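Local coordinates for protein 5-carboxymethyl-2-hydroxymuconate semialdehyde dehydrogenase (Thermus thermophilus, PDB 2D4E) that probably catalyses the NAD-dependent oxidation of 5-carboxymethyl-2-hydroxymuconate semialdehyde to the corresponding carboxylic acid, at residues A136-H141 against G487-L492; S179-A184 against N467-P472; R330-G335 against T342-L347. All blocks are in the same frame, centred on the assembly; numbering follows the deposited sequence.

Interaction 1. Residues A136-H141 against G487-L492; sequences AEYAEH and GGTYAL
Tyr-138 carries most of this contact, its ring laid against Gly-488 and Thr-489. The side chain swings across from the loop with CG beside its own backbone N (chi1 -73°), and Gly-488 CA settles over one face, 4.0 Å from the centroid of the Tyr-138 ring and 29° off the ring normal, a CH-pi contact. The nearest ring atom is CE2, 3.6 Å from Gly-488 CA. CE2 also meets the next residue, with Thr-489 CG2 3.9 Å away and lying in the ring plane at its edge. At the other end of the ring, Tyr-138 OH stays 4.0 Å from Gly-488 CA. Gly-488 has positive phi and no side chain, and it is its CA that meets the aromatic face; a beta carbon here would come close to the tyrosine hydroxyl. In the fold, the loop after helix 118-136 is thus set against helix 488-495, which leads into strand 496-504. Phe-134 and Phe-189 also adjoin the tyrosine, as does His-141 of the third subunit. Further along the loop, the chain turns through Ala-139 and Glu-140, with His-141 N donating to Tyr-138 O at 2.9 Å. His-141 sets off toward the helix from its backbone, but its ring turns away, and its ND1 is hydrogen-bonded to Glu-144 OE1.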
loop_
_atom_site.group_PDB
_atom_site.type_symbol
_atom_site.label_atom_id
_atom_site.label_comp_id
_atom_site.label_asym_id
_atom_site.label_seq_id
_atom_site.Cartn_x
_atom_site.Cartn_y
_atom_site.Cartn_z
ATOM N N ALA C 136 4.149 8.729 -17.598
ATOM C CA ALA C 136 5.455 9.359 -17.486
ATOM C C ALA C 136 5.771 9.548 -16.005
ATOM O O ALA C 136 6.927 9.457 -15.586
ATOM C CB ALA C 136 5.454 10.713 -18.203
ATOM N N GLU C 137 4.729 9.795 -15.216
ATOM C CA GLU C 137 4.883 10.013 -13.778
ATOM C C GLU C 137 5.033 8.733 -12.944
ATOM O O GLU C 137 5.300 8.812 -11.744
ATOM C CB GLU C 137 3.700 10.829 -13.238
ATOM C CG GLU C 137 3.517 12.202 -13.884
ATOM C CD GLU C 137 4.747 13.103 -13.765
ATOM O OE1 GLU C 137 5.339 13.174 -12.663
ATOM O OE2 GLU C 137 5.111 13.757 -14.772
ATOM N N TYR C 138 4.850 7.565 -13.560
ATOM C CA TYR C 138 4.995 6.298 -12.835
ATOM C C TYR C 138 6.362 5.648 -13.088
ATOM O O TYR C 138 6.782 4.757 -12.347
ATOM C CB TYR C 138 3.886 5.311 -13.226
ATOM C CG TYR C 138 2.524 5.657 -12.663
ATOM C CD1 TYR C 138 1.776 6.704 -13.191
ATOM C CD2 TYR C 138 2.004 4.961 -11.574
ATOM C CE1 TYR C 138 0.538 7.056 -12.647
ATOM C CE2 TYR C 138 0.772 5.302 -11.020
ATOM C CZ TYR C 138 0.045 6.352 -11.561
ATOM O OH TYR C 138 -1.168 6.702 -11.016
ATOM N N ALA C 139 7.051 6.100 -14.134
ATOM C CA ALA C 139 8.358 5.557 -14.486
ATOM C C ALA C 139 9.340 5.540 -13.309
ATOM O O ALA C 139 10.017 4.536 -13.066
ATOM C CB ALA C 139 8.953 6.350 -15.661
ATOM N N GLU C 140 9.406 6.642 -12.569
ATOM C CA GLU C 140 10.315 6.744 -11.430
ATOM C C GLU C 140 9.890 5.971 -10.179
ATOM O O GLU C 140 10.607 5.970 -9.175
ATOM C CB GLU C 140 10.525 8.214 -11.070
ATOM C CG GLU C 140 11.363 8.978 -12.078
ATOM C CD GLU C 140 11.341 10.474 -11.839
ATOM O OE1 GLU C 140 12.178 11.183 -12.438
ATOM O OE2 GLU C 140 10.480 10.943 -11.060
ATOM N N HIS C 141 8.737 5.311 -10.238
ATOM C CA HIS C 141 8.238 4.534 -9.100
ATOM C C HIS C 141 8.100 3.075 -9.491
ATOM O O HIS C 141 7.663 2.249 -8.689
ATOM C CB HIS C 141 6.856 5.041 -8.670
ATOM C CG HIS C 141 6.850 6.464 -8.207
ATOM N ND1 HIS C 141 7.346 6.849 -6.982
ATOM C CD2 HIS C 141 6.433 7.598 -8.819
ATOM C CE1 HIS C 141 7.237 8.159 -6.857
ATOM N NE2 HIS C 141 6.686 8.637 -7.959
ATOM N N GLY C 487 -3.805 0.412 -15.889
ATOM C CA GLY C 487 -4.106 1.584 -15.085
ATOM C C GLY C 487 -3.164 1.795 -13.911
ATOM O O GLY C 487 -3.118 0.973 -12.993
ATOM N N GLY C 488 -2.415 2.896 -13.942
ATOM C CA GLY C 488 -1.483 3.212 -12.870
ATOM C C GLY C 488 -0.609 2.071 -12.367
ATOM O O GLY C 488 0.049 1.380 -13.145
ATOM N N THR C 489 -0.607 1.870 -11.055
ATOM C CA THR C 489 0.190 0.819 -10.438
ATOM C C THR C 489 -0.284 -0.594 -10.781
ATOM O O THR C 489 0.495 -1.544 -10.711
ATOM C CB THR C 489 0.196 0.967 -8.906
ATOM O OG1 THR C 489 -1.150 0.902 -8.416
ATOM C CG2 THR C 489 0.809 2.289 -8.506
ATOM N N TYR C 490 -1.553 -0.745 -11.152
ATOM C CA TYR C 490 -2.061 -2.071 -11.486
ATOM C C TYR C 490 -1.399 -2.640 -12.732
ATOM O O TYR C 490 -1.256 -3.856 -12.867
ATOM C CB TYR C 490 -3.576 -2.034 -11.666
ATOM C CG TYR C 490 -4.280 -1.564 -10.424
ATOM C CD1 TYR C 490 -4.630 -0.223 -10.260
ATOM C CD2 TYR C 490 -4.530 -2.447 -9.374
ATOM C CE1 TYR C 490 -5.212 0.229 -9.067
ATOM C CE2 TYR C 490 -5.105 -2.013 -8.189
ATOM C CZ TYR C 490 -5.444 -0.681 -8.039
ATOM O OH TYR C 490 -6.023 -0.272 -6.865
ATOM N N ALA C 491 -0.992 -1.757 -13.639
ATOM C CA ALA C 491 -0.321 -2.171 -14.861
ATOM C C ALA C 491 1.038 -2.789 -14.522
ATOM O O ALA C 491 1.525 -3.661 -15.240
ATOM C CB ALA C 491 -0.136 -0.964 -15.791
ATOM N N LEU C 492 1.645 -2.339 -13.425
ATOM C CA LEU C 492 2.954 -2.843 -13.002
ATOM C C LEU C 492 3.010 -4.348 -12.831
ATOM O O LEU C 492 4.031 -4.969 -13.116
ATOM C CB LEU C 492 3.384 -2.209 -11.680
ATOM C CG LEU C 492 4.005 -0.816 -11.676
ATOM C CD1 LEU C 492 4.271 -0.421 -10.230
ATOM C CD2 LEU C 492 5.304 -0.806 -12.479
#

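Interaction 2. Residues S179-A184 against N467-P472; sequences STWRIA and NVRHLP
Helix and irregular loop meet here at a distance bridged by side chains: the nearest CA atoms, of Trp-181 and Leu-471, are 10.2 Å apart. Segment 179-184 belongs to helix 175-188, the crossover between parallel strands 166-169 and 193-196 of the Rossmann-type dinucleotide-binding sheet, whereas 467-472 runs without regular structure between strand 460-463 and helix 488-495. Within the helix Ala-184 N bonds to Thr-180 O at 3.0 Å; the junction itself is made by side chains. Trp-181 does the reaching. Its CG stands opposite the backbone N (chi1 179°), carrying the six-membered part of the indole out to the loop, while NE1 is hydrogen-bonded to Glu-271 OE2, a tie that helps fix the ring's rotation. Its side chain lies about 6 Å from bound NAD, so the contact borders the cofactor pocket. From the opposite direction comes Arg-469, its chain bent at chi2 and chi3 so that the guanidinium arrives edge first, with its plane 78° from that of the indole. The tryptophan therefore meets a guanidinium corner and not its flat face. Leu-471 slides past the indole the other way and adds an apolar touch, Trp-181 CZ3 to Leu-471 CD2 at 4.0 Å; the leucine also packs on Arg-127 and Phe-134 of helix 118-136. Tyr-156 of the second subunit holds Val-468 O by its hydroxyl. Arg-469 NH2 approaches the six-membered ring obliquely, 3.3 Å from both CZ2 and CH2 of Trp-181.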
loop_
_atom_site.group_PDB
_atom_site.type_symbol
_atom_site.label_atom_id
_atom_site.label_comp_id
_atom_site.label_asym_id
_atom_site.label_seq_id
_atom_site.Cartn_x
_atom_site.Cartn_y
_atom_site.Cartn_z
ATOM N N SER C 179 -3.774 1.677 -28.640
ATOM C CA SER C 179 -2.395 1.217 -28.762
ATOM C C SER C 179 -1.522 1.961 -27.757
ATOM O O SER C 179 -0.683 1.353 -27.098
ATOM C CB SER C 179 -1.860 1.417 -30.187
ATOM O OG SER C 179 -1.742 2.792 -30.520
ATOM N N THR C 180 -1.732 3.268 -27.626
ATOM C CA THR C 180 -0.953 4.067 -26.679
ATOM C C THR C 180 -1.272 3.670 -25.242
ATOM O O THR C 180 -0.455 3.876 -24.344
ATOM C CB THR C 180 -1.205 5.585 -26.849
ATOM O OG1 THR C 180 -2.592 5.879 -26.629
ATOM C CG2 THR C 180 -0.797 6.032 -28.248
ATOM N N TRP C 181 -2.455 3.095 -25.038
ATOM C CA TRP C 181 -2.885 2.630 -23.718
ATOM C C TRP C 181 -1.912 1.556 -23.202
ATOM O O TRP C 181 -1.714 1.413 -21.994
ATOM C CB TRP C 181 -4.297 2.034 -23.814
ATOM C CG TRP C 181 -4.870 1.493 -22.518
ATOM C CD1 TRP C 181 -5.383 0.240 -22.311
ATOM C CD2 TRP C 181 -5.016 2.195 -21.276
ATOM N NE1 TRP C 181 -5.836 0.123 -21.022
ATOM C CE2 TRP C 181 -5.624 1.305 -20.363
ATOM C CE3 TRP C 181 -4.689 3.491 -20.844
ATOM C CZ2 TRP C 181 -5.916 1.667 -19.042
ATOM C CZ3 TRP C 181 -4.979 3.852 -19.528
ATOM C CH2 TRP C 181 -5.585 2.943 -18.643
ATOM N N ARG C 182 -1.307 0.809 -24.121
ATOM C CA ARG C 182 -0.372 -0.257 -23.755
ATOM C C ARG C 182 1.091 0.154 -23.944
ATOM O O ARG C 182 1.969 -0.225 -23.157
ATOM C CB ARG C 182 -0.648 -1.497 -24.603
ATOM C CG ARG C 182 -2.115 -1.906 -24.652
ATOM C CD ARG C 182 -2.617 -2.452 -23.321
ATOM N NE ARG C 182 -3.738 -3.361 -23.557
ATOM C CZ ARG C 182 -3.990 -4.449 -22.835
ATOM N NH1 ARG C 182 -3.213 -4.763 -21.806
ATOM N NH2 ARG C 182 -5.025 -5.220 -23.144
ATOM N N ILE C 183 1.343 0.924 -24.998
ATOM C CA ILE C 183 2.683 1.390 -25.307
ATOM C C ILE C 183 3.258 2.274 -24.208
ATOM O O ILE C 183 4.406 2.107 -23.803
ATOM C CB ILE C 183 2.693 2.184 -26.629
ATOM C CG1 ILE C 183 2.240 1.277 -27.782
ATOM C CG2 ILE C 183 4.086 2.758 -26.879
ATOM C CD1 ILE C 183 1.929 2.033 -29.068
ATOM N N ALA C 184 2.457 3.216 -23.730
ATOM C CA ALA C 184 2.896 4.135 -22.692
ATOM C C ALA C 184 3.388 3.411 -21.433
ATOM O O ALA C 184 4.500 3.654 -20.969
ATOM C CB ALA C 184 1.767 5.112 -22.351
ATOM N N ASN C 467 -19.942 5.876 -18.943
ATOM C CA ASN C 467 -18.550 5.484 -18.751
ATOM C C ASN C 467 -17.614 6.693 -18.589
ATOM O O ASN C 467 -17.269 7.348 -19.572
ATOM C CB ASN C 467 -18.110 4.630 -19.946
ATOM C CG ASN C 467 -16.848 3.843 -19.671
ATOM O OD1 ASN C 467 -15.766 4.411 -19.506
ATOM N ND2 ASN C 467 -16.981 2.524 -19.610
ATOM N N VAL C 468 -17.210 6.982 -17.354
ATOM C CA VAL C 468 -16.306 8.103 -17.065
ATOM C C VAL C 468 -15.084 7.523 -16.358
ATOM O O VAL C 468 -15.172 7.095 -15.214
ATOM C CB VAL C 468 -16.967 9.156 -16.136
ATOM C CG1 VAL C 468 -16.010 10.342 -15.921
ATOM C CG2 VAL C 468 -18.285 9.643 -16.744
ATOM N N ARG C 469 -13.945 7.532 -17.036
ATOM C CA ARG C 469 -12.729 6.942 -16.494
ATOM C C ARG C 469 -11.780 7.806 -15.666
ATOM O O ARG C 469 -11.681 9.021 -15.849
ATOM C CB ARG C 469 -11.941 6.303 -17.640
ATOM C CG ARG C 469 -12.705 5.198 -18.353
ATOM C CD ARG C 469 -12.355 3.813 -17.823
ATOM N NE ARG C 469 -11.025 3.389 -18.261
ATOM C CZ ARG C 469 -9.933 3.413 -17.502
ATOM N NH1 ARG C 469 -10.003 3.815 -16.240
ATOM N NH2 ARG C 469 -8.772 3.012 -18.002
ATOM N N HIS C 470 -11.088 7.136 -14.747
ATOM C CA HIS C 470 -10.088 7.741 -13.876
ATOM C C HIS C 470 -8.905 6.774 -14.006
ATOM O O HIS C 470 -8.912 5.665 -13.458
ATOM C CB HIS C 470 -10.595 7.814 -12.436
ATOM C CG HIS C 470 -9.676 8.553 -11.513
ATOM N ND1 HIS C 470 -9.023 9.711 -11.882
ATOM C CD2 HIS C 470 -9.325 8.317 -10.227
ATOM C CE1 HIS C 470 -8.310 10.154 -10.863
ATOM N NE2 HIS C 470 -8.476 9.328 -9.847
ATOM N N LEU C 471 -7.905 7.213 -14.762
ATOM C CA LEU C 471 -6.728 6.419 -15.085
ATOM C C LEU C 471 -6.026 5.592 -14.015
ATOM O O LEU C 471 -5.523 4.509 -14.314
ATOM C CB LEU C 471 -5.711 7.307 -15.805
ATOM C CG LEU C 471 -6.262 7.943 -17.089
ATOM C CD1 LEU C 471 -5.128 8.565 -17.884
ATOM C CD2 LEU C 471 -6.971 6.884 -17.932
ATOM N N PRO C 472 -5.975 6.077 -12.763
ATOM C CA PRO C 472 -5.300 5.288 -11.726
ATOM C C PRO C 472 -6.028 4.003 -11.304
ATOM O O PRO C 472 -5.417 3.105 -10.721
ATOM C CB PRO C 472 -5.183 6.272 -10.563
ATOM C CG PRO C 472 -5.153 7.611 -11.250
ATOM C CD PRO C 472 -6.217 7.453 -12.297
#

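Interaction 3. Residues R330-G335 against T342-L347; sequences RAIRVG and TEVGPL
The guanidinium of Arg-333 and the carboxylate of Glu-343 lie stacked, their planes only 5° apart, with Glu-343 OE2 3.8 Å above the guanidinium plane and over its centre. No N-H of the guanidinium points at that oxygen, so the long salt bridge between NH1 and OE2 acts through charge alone. The guanidinium's own directed bond goes elsewhere, from NE to Glu-341 O. What grips the carboxylate is the backbone: Arg-333 N donates to Glu-343 OE2 at 2.8 Å, almost straight at 176°, to the anti lone pair of that oxygen. The glutamate chain, extended beyond CG, carries OE2 back to this N-H. A water donates to the same OE2 and to Ala-331 O, at 2.7 Å in each case, linking the carboxylate to the Ala-331 carbonyl. Between the backbones, Arg-333 O accepts from two successive amides, Glu-343 N at 2.8 Å and Val-344 N at 3.0 Å, which reach it from opposite faces of the carbonyl plane. Gly-335 N then donates to Val-344 O at 3.1 Å, completing a single beta bridge of parallel pattern between Val-334 and Val-344. Beside it, Ile-332 CG2 presses on Val-344 CG2 at 3.4 Å, tighter than usual for methyl groups. Phe-513 of the second subunit packs on Glu-343 and Val-344, and Gly-514 N of that subunit donates to Glu-343 OE1. With an amide, a water and a guanidinium charge all addressing OE2, the buried Glu-343 is probably held in its ionised form.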
loop_
_atom_site.group_PDB
_atom_site.type_symbol
_atom_site.label_atom_id
_atom_site.label_comp_id
_atom_site.label_asym_id
_atom_site.label_seq_id
_atom_site.Cartn_x
_atom_site.Cartn_y
_atom_site.Cartn_z
ATOM N N ARG C 330 -34.295 7.125 -32.724
ATOM C CA ARG C 330 -34.896 7.516 -33.992
ATOM C C ARG C 330 -34.378 8.893 -34.405
ATOM O O ARG C 330 -34.152 9.154 -35.587
ATOM C CB ARG C 330 -36.424 7.569 -33.859
ATOM C CG ARG C 330 -37.170 7.469 -35.181
ATOM C CD ARG C 330 -38.652 7.814 -35.035
ATOM N NE ARG C 330 -39.384 6.929 -34.129
ATOM C CZ ARG C 330 -39.637 5.645 -34.365
ATOM N NH1 ARG C 330 -39.211 5.070 -35.484
ATOM N NH2 ARG C 330 -40.344 4.940 -33.492
ATOM N N ALA C 331 -34.184 9.764 -33.420
ATOM C CA ALA C 331 -33.708 11.123 -33.670
ATOM C C ALA C 331 -32.205 11.244 -33.942
ATOM O O ALA C 331 -31.748 12.282 -34.419
ATOM C CB ALA C 331 -34.095 12.022 -32.498
ATOM N N ILE C 332 -31.438 10.200 -33.638
ATOM C CA ILE C 332 -29.992 10.229 -33.863
ATOM C C ILE C 332 -29.647 10.576 -35.317
ATOM O O ILE C 332 -30.125 9.924 -36.244
ATOM C CB ILE C 332 -29.345 8.864 -33.500
ATOM C CG1 ILE C 332 -29.477 8.617 -31.992
ATOM C CG2 ILE C 332 -27.886 8.842 -33.925
ATOM C CD1 ILE C 332 -29.019 7.252 -31.540
ATOM N N ARG C 333 -28.819 11.604 -35.507
ATOM C CA ARG C 333 -28.414 12.030 -36.842
ATOM C C ARG C 333 -27.296 11.142 -37.396
ATOM O O ARG C 333 -26.204 11.058 -36.820
ATOM C CB ARG C 333 -27.949 13.495 -36.820
ATOM C CG ARG C 333 -29.052 14.504 -36.463
ATOM C CD ARG C 333 -28.568 15.943 -36.600
ATOM N NE ARG C 333 -27.512 16.269 -35.645
ATOM C CZ ARG C 333 -27.717 16.548 -34.359
ATOM N NH1 ARG C 333 -28.948 16.572 -33.865
ATOM N NH2 ARG C 333 -26.688 16.825 -33.568
ATOM N N VAL C 334 -27.583 10.483 -38.516
ATOM C CA VAL C 334 -26.632 9.590 -39.169
ATOM C C VAL C 334 -26.037 10.309 -40.373
ATOM O O VAL C 334 -26.765 10.864 -41.198
ATOM C CB VAL C 334 -27.333 8.286 -39.635
ATOM C CG1 VAL C 334 -26.333 7.346 -40.297
ATOM C CG2 VAL C 334 -27.997 7.603 -38.439
ATOM N N GLY C 335 -24.713 10.314 -40.469
ATOM C CA GLY C 335 -24.074 10.994 -41.579
ATOM C C GLY C 335 -22.573 10.800 -41.655
ATOM O O GLY C 335 -22.003 9.969 -40.950
ATOM N N THR C 342 -23.152 15.171 -37.689
ATOM C CA THR C 342 -23.249 13.723 -37.536
ATOM C C THR C 342 -23.084 13.239 -36.097
ATOM O O THR C 342 -22.234 13.740 -35.361
ATOM C CB THR C 342 -22.182 13.016 -38.393
ATOM O OG1 THR C 342 -22.355 13.377 -39.769
ATOM C CG2 THR C 342 -22.287 11.497 -38.234
ATOM N N GLU C 343 -23.898 12.261 -35.701
ATOM C CA GLU C 343 -23.803 11.689 -34.361
ATOM C C GLU C 343 -23.371 10.236 -34.506
ATOM O O GLU C 343 -22.599 9.719 -33.695
ATOM C CB GLU C 343 -25.145 11.774 -33.627
ATOM C CG GLU C 343 -25.585 13.203 -33.321
ATOM C CD GLU C 343 -26.913 13.262 -32.597
ATOM O OE1 GLU C 343 -26.929 13.626 -31.402
ATOM O OE2 GLU C 343 -27.942 12.935 -33.221
ATOM N N VAL C 344 -23.875 9.579 -35.545
ATOM C CA VAL C 344 -23.521 8.194 -35.823
ATOM C C VAL C 344 -22.995 8.082 -37.249
ATOM O O VAL C 344 -23.671 8.462 -38.208
ATOM C CB VAL C 344 -24.734 7.241 -35.641
ATOM C CG1 VAL C 344 -24.456 5.897 -36.307
ATOM C CG2 VAL C 344 -24.999 7.026 -34.161
ATOM N N GLY C 345 -21.775 7.572 -37.370
ATOM C CA GLY C 345 -21.155 7.407 -38.671
ATOM C C GLY C 345 -21.273 5.980 -39.171
ATOM O O GLY C 345 -22.084 5.209 -38.660
ATOM N N PRO C 346 -20.470 5.601 -40.175
ATOM C CA PRO C 346 -20.488 4.258 -40.751
ATOM C C PRO C 346 -19.631 3.257 -39.984
ATOM O O PRO C 346 -18.706 3.639 -39.261
ATOM C CB PRO C 346 -19.951 4.491 -42.148
ATOM C CG PRO C 346 -18.874 5.507 -41.887
ATOM C CD PRO C 346 -19.528 6.470 -40.906
ATOM N N LEU C 347 -19.947 1.978 -40.152
ATOM C CA LEU C 347 -19.194 0.922 -39.506
ATOM C C LEU C 347 -17.882 0.760 -40.260
ATOM O O LEU C 347 -17.751 1.187 -41.413
ATOM C CB LEU C 347 -19.996 -0.383 -39.495
ATOM C CG LEU C 347 -21.342 -0.249 -38.776
ATOM C CD1 LEU C 347 -22.003 -1.606 -38.651
ATOM C CD2 LEU C 347 -21.120 0.360 -37.388
HETATM O O HOH W 1 -30.413 13.901 -32.652
#

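In the fold
Along the chain the three contacts are nested: interaction 1 closes the outermost loop, interaction 2 lies within it, and interaction 3 innermost. Interactions 1 and 2 adjoin, with centres 12 Å apart and Tyr-490 CE1 3.3 Å from Pro-472 O; interaction 1 ties the loop after helix 118-136 to helix 488-495, and interaction 2, beside the NAD, ties helix 175-188 to the loop that precedes helix 488-495. Interaction 3 is a local closure after helix 315-331, its centre 26 Å from that of interaction 2 and 38 Å from that of interaction 1, across the chain's centre. All three reach the second subunit, so cofactor surroundings and peripheral loop alike adjoin the assembly interface.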